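Local coordinates for polymerase X (Deinococcus radiodurans, PDB 2W9M), which probably catalyses template-directed DNA synthesis as a family X DNA polymerase and also carries a PHP domain that binds zinc ions, at residues F511-D516 with Y528-A533; T484-N489 with L495-R500. All coordinates share one frame; numbering follows the deposited sequence.

Overall arrangement
Both interactions lie in the PHP domain, their centres about 7 Å apart, and each involves one of the last two strands, 485-489 or 511-514, of its seven-stranded parallel sheet. Along the chain they come in series: interaction 2 joins strand 485-489 to the loop leading into helix 499-505, and interaction 1 then joins strand 511-514 to helix 526-535. The strands are neighbours, linked by the main chain (A512 O to I488 N) and by a probable hydrogen bond between the side chains of N514 and E487. Helix 526-535 also touches interaction 2, where Q532 meets W499. At one end of both strands lies the zinc site, with D516 a ligand and N489 just behind it.

Interaction 1 (F511-D516 with Y528-A533); sequences FAINTD and YGVMQA. With ZN (zinc ion), chain D.
I513 carries this contact, its CB directed from strand 511-514 at helix 526-535. Its two branches part at CB. CG2 lies anti to the backbone N and rests on the helix backbone, 3.8 Å from G529 C and 3.9 Å from G529 CA, with V530 N close by. The other branch, CG1, sits beside the backbone N (chi1 -53°) and runs on extended (chi2 174°), carrying CD1 one helical turn along. There CD1 meets A533 CB at 3.6 Å and, more loosely, V530 CG2 at 4.3 Å. G529 offers no side chain, and the backbones come near at this point: the CA atoms of I513 and G529 are 6.0 Å apart. No hydrogen bond crosses; the contact is van der Waals packing, partly against the helix backbone, with 138 Å² buried between a strand and a helix that run roughly antiparallel at 149°. Further along the chain, D516 OD1 binds zinc at 2.4 Å together with H332, H334 and E401. D516 OD2 accepts a hydrogen bond from N489 ND2, a second-shell residue that would help hold the turn of the carboxylate. Metal ligands gathered at the C-terminal ends of parallel strands, here D516 in the loop after strand 511-514, are the layout of the zinc-binding PHP domain.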
ATOM      1  N   PHE A 511     -16.692  -3.956  -2.425  1.00 18.34           N
ATOM      2  CA  PHE A 511     -15.347  -3.595  -2.005  1.00 18.38           C
ATOM      3  C   PHE A 511     -15.145  -2.090  -2.006  1.00 26.67           C
ATOM      4  O   PHE A 511     -15.925  -1.341  -2.598  1.00 27.08           O
ATOM      5  CB  PHE A 511     -14.309  -4.259  -2.908  1.00 14.91           C
ATOM      6  CG  PHE A 511     -14.406  -5.754  -2.936  1.00 19.99           C
ATOM      7  CD1 PHE A 511     -15.254  -6.386  -3.827  1.00 19.24           C
ATOM      8  CD2 PHE A 511     -13.661  -6.527  -2.060  1.00 22.43           C
ATOM      9  CE1 PHE A 511     -15.353  -7.763  -3.851  1.00 24.49           C
ATOM     10  CE2 PHE A 511     -13.752  -7.900  -2.081  1.00 19.77           C
ATOM     11  CZ  PHE A 511     -14.601  -8.521  -2.981  1.00 22.93           C
ATOM     12  N   ALA A 512     -14.088  -1.654  -1.332  1.00 20.29           N
ATOM     13  CA  ALA A 512     -13.687  -0.262  -1.366  1.00 24.43           C
ATOM     14  C   ALA A 512     -12.187  -0.169  -1.649  1.00 21.07           C
ATOM     15  O   ALA A 512     -11.372  -0.691  -0.884  1.00 30.06           O
ATOM     16  CB  ALA A 512     -14.034   0.416  -0.043  1.00 26.73           C
ATOM     17  N   ILE A 513     -11.824   0.475  -2.751  1.00 18.84           N
ATOM     18  CA  ILE A 513     -10.418   0.692  -3.068  1.00 23.96           C
ATOM     19  C   ILE A 513      -9.942   1.982  -2.412  1.00 20.28           C
ATOM     20  O   ILE A 513     -10.164   3.073  -2.932  1.00 34.37           O
ATOM     21  CB  ILE A 513     -10.172   0.739  -4.588  1.00 20.92           C
ATOM     22  CG1 ILE A 513     -10.755  -0.506  -5.257  1.00 23.14           C
ATOM     23  CG2 ILE A 513      -8.686   0.830  -4.891  1.00 21.75           C
ATOM     24  CD1 ILE A 513     -10.687  -0.474  -6.775  1.00 21.23           C
ATOM     25  N   ASN A 514      -9.294   1.843  -1.259  1.00 25.77           N
ATOM     26  CA  ASN A 514      -8.894   2.987  -0.440  1.00 20.02           C
ATOM     27  C   ASN A 514      -7.378   3.141  -0.363  1.00 29.76           C
ATOM     28  O   ASN A 514      -6.659   2.166  -0.153  1.00 32.73           O
ATOM     29  CB  ASN A 514      -9.467   2.850   0.973  1.00 20.88           C
ATOM     30  CG  ASN A 514     -10.993   2.751   0.985  1.00 36.33           C
ATOM     31  OD1 ASN A 514     -11.657   3.020  -0.021  1.00 25.29           O
ATOM     32  ND2 ASN A 514     -11.552   2.364   2.129  1.00 20.43           N
ATOM     33  N   THR A 515      -6.901   4.371  -0.515  1.00 19.69           N
ATOM     34  CA  THR A 515      -5.469   4.645  -0.565  1.00 20.19           C
ATOM     35  C   THR A 515      -4.805   4.640   0.816  1.00 26.19           C
ATOM     36  O   THR A 515      -3.608   4.361   0.937  1.00 23.70           O
ATOM     37  CB  THR A 515      -5.201   6.005  -1.225  1.00 23.13           C
ATOM     38  OG1 THR A 515      -5.871   7.034  -0.481  1.00 24.29           O
ATOM     39  CG2 THR A 515      -5.711   6.014  -2.652  1.00 18.62           C
ATOM     40  N   ASP A 516      -5.578   4.952   1.853  1.00 23.96           N
ATOM     41  CA  ASP A 516      -5.030   5.096   3.197  1.00 19.33           C
ATOM     42  C   ASP A 516      -3.930   6.155   3.206  1.00 18.93           C
ATOM     43  O   ASP A 516      -2.934   6.029   3.922  1.00 24.48           O
ATOM     44  CB  ASP A 516      -4.486   3.756   3.702  1.00 27.12           C
ATOM     45  CG  ASP A 516      -4.393   3.696   5.216  1.00 25.58           C
ATOM     46  OD1 ASP A 516      -4.629   4.733   5.865  1.00 29.02           O
ATOM     47  OD2 ASP A 516      -4.084   2.613   5.760  1.00 33.35           O
ATOM     48  N   TYR A 528      -2.366   1.507  -7.596  1.00 25.03           N
ATOM     49  CA  TYR A 528      -1.900   0.185  -7.177  1.00 18.58           C
ATOM     50  C   TYR A 528      -3.050  -0.691  -6.693  1.00 18.76           C
ATOM     51  O   TYR A 528      -3.071  -1.891  -6.950  1.00 27.17           O
ATOM     52  CB  TYR A 528      -0.824   0.299  -6.089  1.00 19.47           C
ATOM     53  CG  TYR A 528       0.335   1.185  -6.475  1.00 25.55           C
ATOM     54  CD1 TYR A 528       0.578   2.379  -5.803  1.00 27.23           C
ATOM     55  CD2 TYR A 528       1.181   0.835  -7.519  1.00 30.02           C
ATOM     56  CE1 TYR A 528       1.634   3.197  -6.157  1.00 25.20           C
ATOM     57  CE2 TYR A 528       2.241   1.645  -7.881  1.00 30.27           C
ATOM     58  CZ  TYR A 528       2.464   2.824  -7.196  1.00 42.10           C
ATOM     59  OH  TYR A 528       3.521   3.630  -7.555  1.00 55.38           O
ATOM     60  N   GLY A 529      -3.996  -0.087  -5.983  1.00 19.34           N
ATOM     61  CA  GLY A 529      -5.188  -0.792  -5.549  1.00 20.15           C
ATOM     62  C   GLY A 529      -6.024  -1.234  -6.735  1.00 24.81           C
ATOM     63  O   GLY A 529      -6.564  -2.337  -6.751  1.00 27.84           O
ATOM     64  N   VAL A 530      -6.126  -0.365  -7.734  1.00 20.30           N
ATOM     65  CA  VAL A 530      -6.881  -0.673  -8.943  1.00 22.60           C
ATOM     66  C   VAL A 530      -6.286  -1.863  -9.705  1.00 30.22           C
ATOM     67  O   VAL A 530      -7.026  -2.688 -10.241  1.00 31.68           O
ATOM     68  CB  VAL A 530      -6.989   0.553  -9.872  1.00 18.96           C
ATOM     69  CG1 VAL A 530      -7.461   0.138 -11.252  1.00 19.73           C
ATOM     70  CG2 VAL A 530      -7.925   1.592  -9.271  1.00 22.36           C
ATOM     71  N   MET A 531      -4.959  -1.956  -9.748  1.00 26.70           N
ATOM     72  CA  MET A 531      -4.293  -3.076 -10.414  1.00 25.07           C
ATOM     73  C   MET A 531      -4.653  -4.400  -9.747  1.00 25.16           C
ATOM     74  O   MET A 531      -4.804  -5.419 -10.419  1.00 31.51           O
ATOM     75  CB  MET A 531      -2.771  -2.894 -10.414  1.00 24.10           C
ATOM     76  CG  MET A 531      -2.290  -1.643 -11.125  1.00 24.93           C
ATOM     77  SD  MET A 531      -0.487  -1.542 -11.230  1.00 43.16           S
ATOM     78  CE  MET A 531      -0.140  -2.813 -12.448  1.00 32.90           C
ATOM     79  N   GLN A 532      -4.782  -4.376  -8.423  1.00 23.95           N
ATOM     80  CA  GLN A 532      -5.199  -5.550  -7.663  1.00 24.00           C
ATOM     81  C   GLN A 532      -6.676  -5.867  -7.913  1.00 30.17           C
ATOM     82  O   GLN A 532      -7.049  -7.026  -8.105  1.00 31.47           O
ATOM     83  CB  GLN A 532      -4.958  -5.341  -6.163  1.00 24.45           C
ATOM     84  CG  GLN A 532      -3.570  -4.825  -5.813  1.00 25.39           C
ATOM     85  CD  GLN A 532      -2.454  -5.639  -6.452  1.00 30.39           C
ATOM     86  OE1 GLN A 532      -2.297  -6.831  -6.183  1.00 29.14           O
ATOM     87  NE2 GLN A 532      -1.666  -4.988  -7.296  1.00 19.39           N
ATOM     88  N   ALA A 533      -7.513  -4.834  -7.907  1.00 21.63           N
ATOM     89  CA  ALA A 533      -8.946  -5.009  -8.134  1.00 29.57           C
ATOM     90  C   ALA A 533      -9.242  -5.594  -9.518  1.00 29.64           C
ATOM     91  O   ALA A 533     -10.153  -6.405  -9.676  1.00 30.50           O
ATOM     92  CB  ALA A 533      -9.681  -3.690  -7.944  1.00 20.39           C
TER
HETATM   93 ZN    ZN D1566      -5.572   4.064   7.972  1.00 24.88          ZN

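Interaction 2 (T484-N489 with L495-R500); sequences TVVEIN and LDLDWR
In the plane of the E487 carbonyl, L497 N-H meets a lone pair of E487 O, 2.9 Å from L497 N and nearly straight (172°). N489 N instead reaches D496 O (2.8 Å) from above its carbonyl plane, 58° out of it. The peptide bond between D496 and L497 is cis, which puts the D496 carbonyl O and the L497 N-H on the same side, both facing strand 485-489. Further on, the guanidinium of R500 has W499 CZ2 over the centre of one face, 3.5 Å above the plane, and the D498 carboxylate at its edge, where NH1 makes a salt bridge to D498 OD1 (3.0 Å) on its syn lone pair. D498 is the N-cap of helix 499-505, the middle element of a beta-alpha-beta crossover between parallel strands 485-489 and 511-514. Beside the E487-L497 bond, L497 swings CG anti to its own N (chi1 -169°), and the side chains of L497 and V486 cross obliquely, L497 CD2 4.0 Å from V486 CG2. On the zinc side, N489 ND2 bonds E487 OE2 at 2.8 Å, above the carboxylate plane, while E487 OE1 takes hydrogen bonds from N514 and from the zinc ligand H332.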
ATOM      1  N   THR A 484     -21.320  -5.266   5.437  1.00 16.92           N
ATOM      2  CA  THR A 484     -20.180  -4.374   5.586  1.00 23.81           C
ATOM      3  C   THR A 484     -19.178  -4.558   4.446  1.00 28.72           C
ATOM      4  O   THR A 484     -18.806  -5.686   4.110  1.00 25.84           O
ATOM      5  CB  THR A 484     -19.508  -4.521   6.967  1.00 24.87           C
ATOM      6  OG1 THR A 484     -18.084  -4.470   6.818  1.00 32.27           O
ATOM      7  CG2 THR A 484     -19.900  -5.821   7.611  1.00 20.04           C
ATOM      8  N   VAL A 485     -18.772  -3.448   3.831  1.00 25.15           N
ATOM      9  CA  VAL A 485     -17.862  -3.501   2.689  1.00 21.80           C
ATOM     10  C   VAL A 485     -16.420  -3.712   3.130  1.00 24.87           C
ATOM     11  O   VAL A 485     -15.991  -3.176   4.145  1.00 27.54           O
ATOM     12  CB  VAL A 485     -18.006  -2.261   1.767  1.00 23.47           C
ATOM     13  CG1 VAL A 485     -18.962  -1.257   2.363  1.00 21.98           C
ATOM     14  CG2 VAL A 485     -16.655  -1.638   1.467  1.00 20.56           C
ATOM     15  N   VAL A 486     -15.688  -4.528   2.376  1.00 22.09           N
ATOM     16  CA  VAL A 486     -14.324  -4.879   2.737  1.00 21.60           C
ATOM     17  C   VAL A 486     -13.329  -4.085   1.896  1.00 22.23           C
ATOM     18  O   VAL A 486     -13.518  -3.904   0.692  1.00 22.47           O
ATOM     19  CB  VAL A 486     -14.076  -6.404   2.622  1.00 16.07           C
ATOM     20  CG1 VAL A 486     -14.767  -6.963   1.409  1.00 26.67           C
ATOM     21  CG2 VAL A 486     -12.585  -6.710   2.584  1.00 17.70           C
ATOM     22  N   GLU A 487     -12.279  -3.593   2.542  1.00 18.90           N
ATOM     23  CA  GLU A 487     -11.349  -2.680   1.896  1.00 18.84           C
ATOM     24  C   GLU A 487     -10.255  -3.411   1.131  1.00 24.00           C
ATOM     25  O   GLU A 487      -9.721  -4.418   1.592  1.00 20.75           O
ATOM     26  CB  GLU A 487     -10.727  -1.744   2.939  1.00 19.08           C
ATOM     27  CG  GLU A 487      -9.500  -0.967   2.470  1.00 26.17           C
ATOM     28  CD  GLU A 487      -9.030   0.054   3.502  1.00 35.73           C
ATOM     29  OE1 GLU A 487      -9.679   1.115   3.620  1.00 32.68           O
ATOM     30  OE2 GLU A 487      -8.016  -0.200   4.195  1.00 27.48           O
ATOM     31  N   ILE A 488      -9.946  -2.905  -0.054  1.00 22.11           N
ATOM     32  CA  ILE A 488      -8.736  -3.287  -0.759  1.00 19.41           C
ATOM     33  C   ILE A 488      -7.784  -2.110  -0.623  1.00 21.38           C
ATOM     34  O   ILE A 488      -7.868  -1.136  -1.370  1.00 19.76           O
ATOM     35  CB  ILE A 488      -9.001  -3.587  -2.243  1.00 20.79           C
ATOM     36  CG1 ILE A 488      -9.915  -4.806  -2.387  1.00 26.10           C
ATOM     37  CG2 ILE A 488      -7.692  -3.809  -2.983  1.00 17.66           C
ATOM     38  CD1 ILE A 488     -10.317  -5.091  -3.816  1.00 25.52           C
ATOM     39  N   ASN A 489      -6.899  -2.192   0.363  1.00 30.41           N
ATOM     40  CA  ASN A 489      -6.026  -1.080   0.700  1.00 16.75           C
ATOM     41  C   ASN A 489      -4.996  -0.869  -0.394  1.00 20.21           C
ATOM     42  O   ASN A 489      -4.158  -1.734  -0.651  1.00 28.36           O
ATOM     43  CB  ASN A 489      -5.363  -1.320   2.058  1.00 22.10           C
ATOM     44  CG  ASN A 489      -4.782  -0.057   2.655  1.00 24.96           C
ATOM     45  OD1 ASN A 489      -3.837   0.517   2.120  1.00 24.57           O
ATOM     46  ND2 ASN A 489      -5.347   0.381   3.773  1.00 26.34           N
ATOM     47  N   LEU A 495      -1.742  -3.672  -0.015  1.00 24.13           N
ATOM     48  CA  LEU A 495      -2.442  -4.388  -1.079  1.00 20.63           C
ATOM     49  C   LEU A 495      -3.253  -5.530  -0.473  1.00 27.20           C
ATOM     50  O   LEU A 495      -3.068  -6.704  -0.801  1.00 31.60           O
ATOM     51  CB  LEU A 495      -1.448  -4.889  -2.126  1.00 23.70           C
ATOM     52  CG  LEU A 495      -0.588  -3.757  -2.699  1.00 24.52           C
ATOM     53  CD1 LEU A 495       0.282  -4.241  -3.840  1.00 20.71           C
ATOM     54  CD2 LEU A 495      -1.465  -2.614  -3.153  1.00 17.99           C
ATOM     55  N   ASP A 496      -4.167  -5.154   0.411  1.00 24.45           N
ATOM     56  CA  ASP A 496      -4.855  -6.086   1.288  1.00 32.87           C
ATOM     57  C   ASP A 496      -6.189  -5.430   1.603  1.00 30.32           C
ATOM     58  O   ASP A 496      -6.201  -4.285   2.047  1.00 36.59           O
ATOM     59  CB  ASP A 496      -4.013  -6.250   2.556  1.00 26.64           C
ATOM     60  CG  ASP A 496      -4.740  -6.978   3.669  1.00 48.14           C
ATOM     61  OD1 ASP A 496      -4.375  -6.755   4.845  1.00 39.11           O
ATOM     62  OD2 ASP A 496      -5.661  -7.771   3.377  1.00 62.82           O
ATOM     63  N   LEU A 497      -7.318  -6.108   1.390  1.00 23.55           N
ATOM     64  CA  LEU A 497      -7.450  -7.520   1.002  1.00 23.26           C
ATOM     65  C   LEU A 497      -6.685  -7.986  -0.243  1.00 25.18           C
ATOM     66  O   LEU A 497      -6.689  -7.317  -1.277  1.00 28.51           O
ATOM     67  CB  LEU A 497      -8.937  -7.816   0.798  1.00 18.81           C
ATOM     68  CG  LEU A 497      -9.391  -9.262   0.632  1.00 32.21           C
ATOM     69  CD1 LEU A 497      -9.215 -10.024   1.942  1.00 25.05           C
ATOM     70  CD2 LEU A 497     -10.846  -9.304   0.164  1.00 19.50           C
ATOM     71  N   ASP A 498      -6.047  -9.149  -0.137  1.00 27.93           N
ATOM     72  CA  ASP A 498      -5.314  -9.736  -1.256  1.00 27.62           C
ATOM     73  C   ASP A 498      -6.245  -9.962  -2.442  1.00 30.41           C
ATOM     74  O   ASP A 498      -7.408 -10.323  -2.256  1.00 27.81           O
ATOM     75  CB  ASP A 498      -4.673 -11.061  -0.836  1.00 27.17           C
ATOM     76  CG  ASP A 498      -3.663 -11.567  -1.848  1.00 43.83           C
ATOM     77  OD1 ASP A 498      -3.828 -12.708  -2.320  1.00 45.99           O
ATOM     78  OD2 ASP A 498      -2.710 -10.824  -2.179  1.00 60.77           O
ATOM     79  N   TRP A 499      -5.742  -9.755  -3.658  1.00 26.46           N
ATOM     80  CA  TRP A 499      -6.582  -9.895  -4.848  1.00 27.01           C
ATOM     81  C   TRP A 499      -7.053 -11.333  -5.033  1.00 31.41           C
ATOM     82  O   TRP A 499      -8.082 -11.577  -5.655  1.00 30.32           O
ATOM     83  CB  TRP A 499      -5.880  -9.382  -6.112  1.00 21.15           C
ATOM     84  CG  TRP A 499      -4.704 -10.205  -6.550  1.00 25.12           C
ATOM     85  CD1 TRP A 499      -3.392  -9.972  -6.260  1.00 34.86           C
ATOM     86  CD2 TRP A 499      -4.731 -11.388  -7.362  1.00 30.50           C
ATOM     87  NE1 TRP A 499      -2.600 -10.937  -6.833  1.00 40.65           N
ATOM     88  CE2 TRP A 499      -3.397 -11.816  -7.515  1.00 43.46           C
ATOM     89  CE3 TRP A 499      -5.750 -12.126  -7.966  1.00 33.74           C
ATOM     90  CZ2 TRP A 499      -3.059 -12.950  -8.253  1.00 31.05           C
ATOM     91  CZ3 TRP A 499      -5.412 -13.248  -8.698  1.00 34.98           C
ATOM     92  CH2 TRP A 499      -4.078 -13.649  -8.834  1.00 35.98           C
ATOM     93  N   ARG A 500      -6.305 -12.281  -4.477  1.00 29.09           N
ATOM     94  CA  ARG A 500      -6.685 -13.684  -4.566  1.00 25.11           C
ATOM     95  C   ARG A 500      -7.958 -13.957  -3.788  1.00 20.99           C
ATOM     96  O   ARG A 500      -8.812 -14.708  -4.241  1.00 30.41           O
ATOM     97  CB  ARG A 500      -5.552 -14.588  -4.078  1.00 22.75           C
ATOM     98  CG  ARG A 500      -4.398 -14.679  -5.057  1.00 24.60           C
ATOM     99  CD  ARG A 500      -3.114 -15.114  -4.380  1.00 25.77           C
ATOM    100  NE  ARG A 500      -1.959 -14.854  -5.231  1.00 43.95           N
ATOM    101  CZ  ARG A 500      -1.314 -13.693  -5.275  1.00 47.49           C
ATOM    102  NH1 ARG A 500      -1.709 -12.684  -4.510  1.00 50.04           N
ATOM    103  NH2 ARG A 500      -0.274 -13.539  -6.084  1.00 36.59           N
TER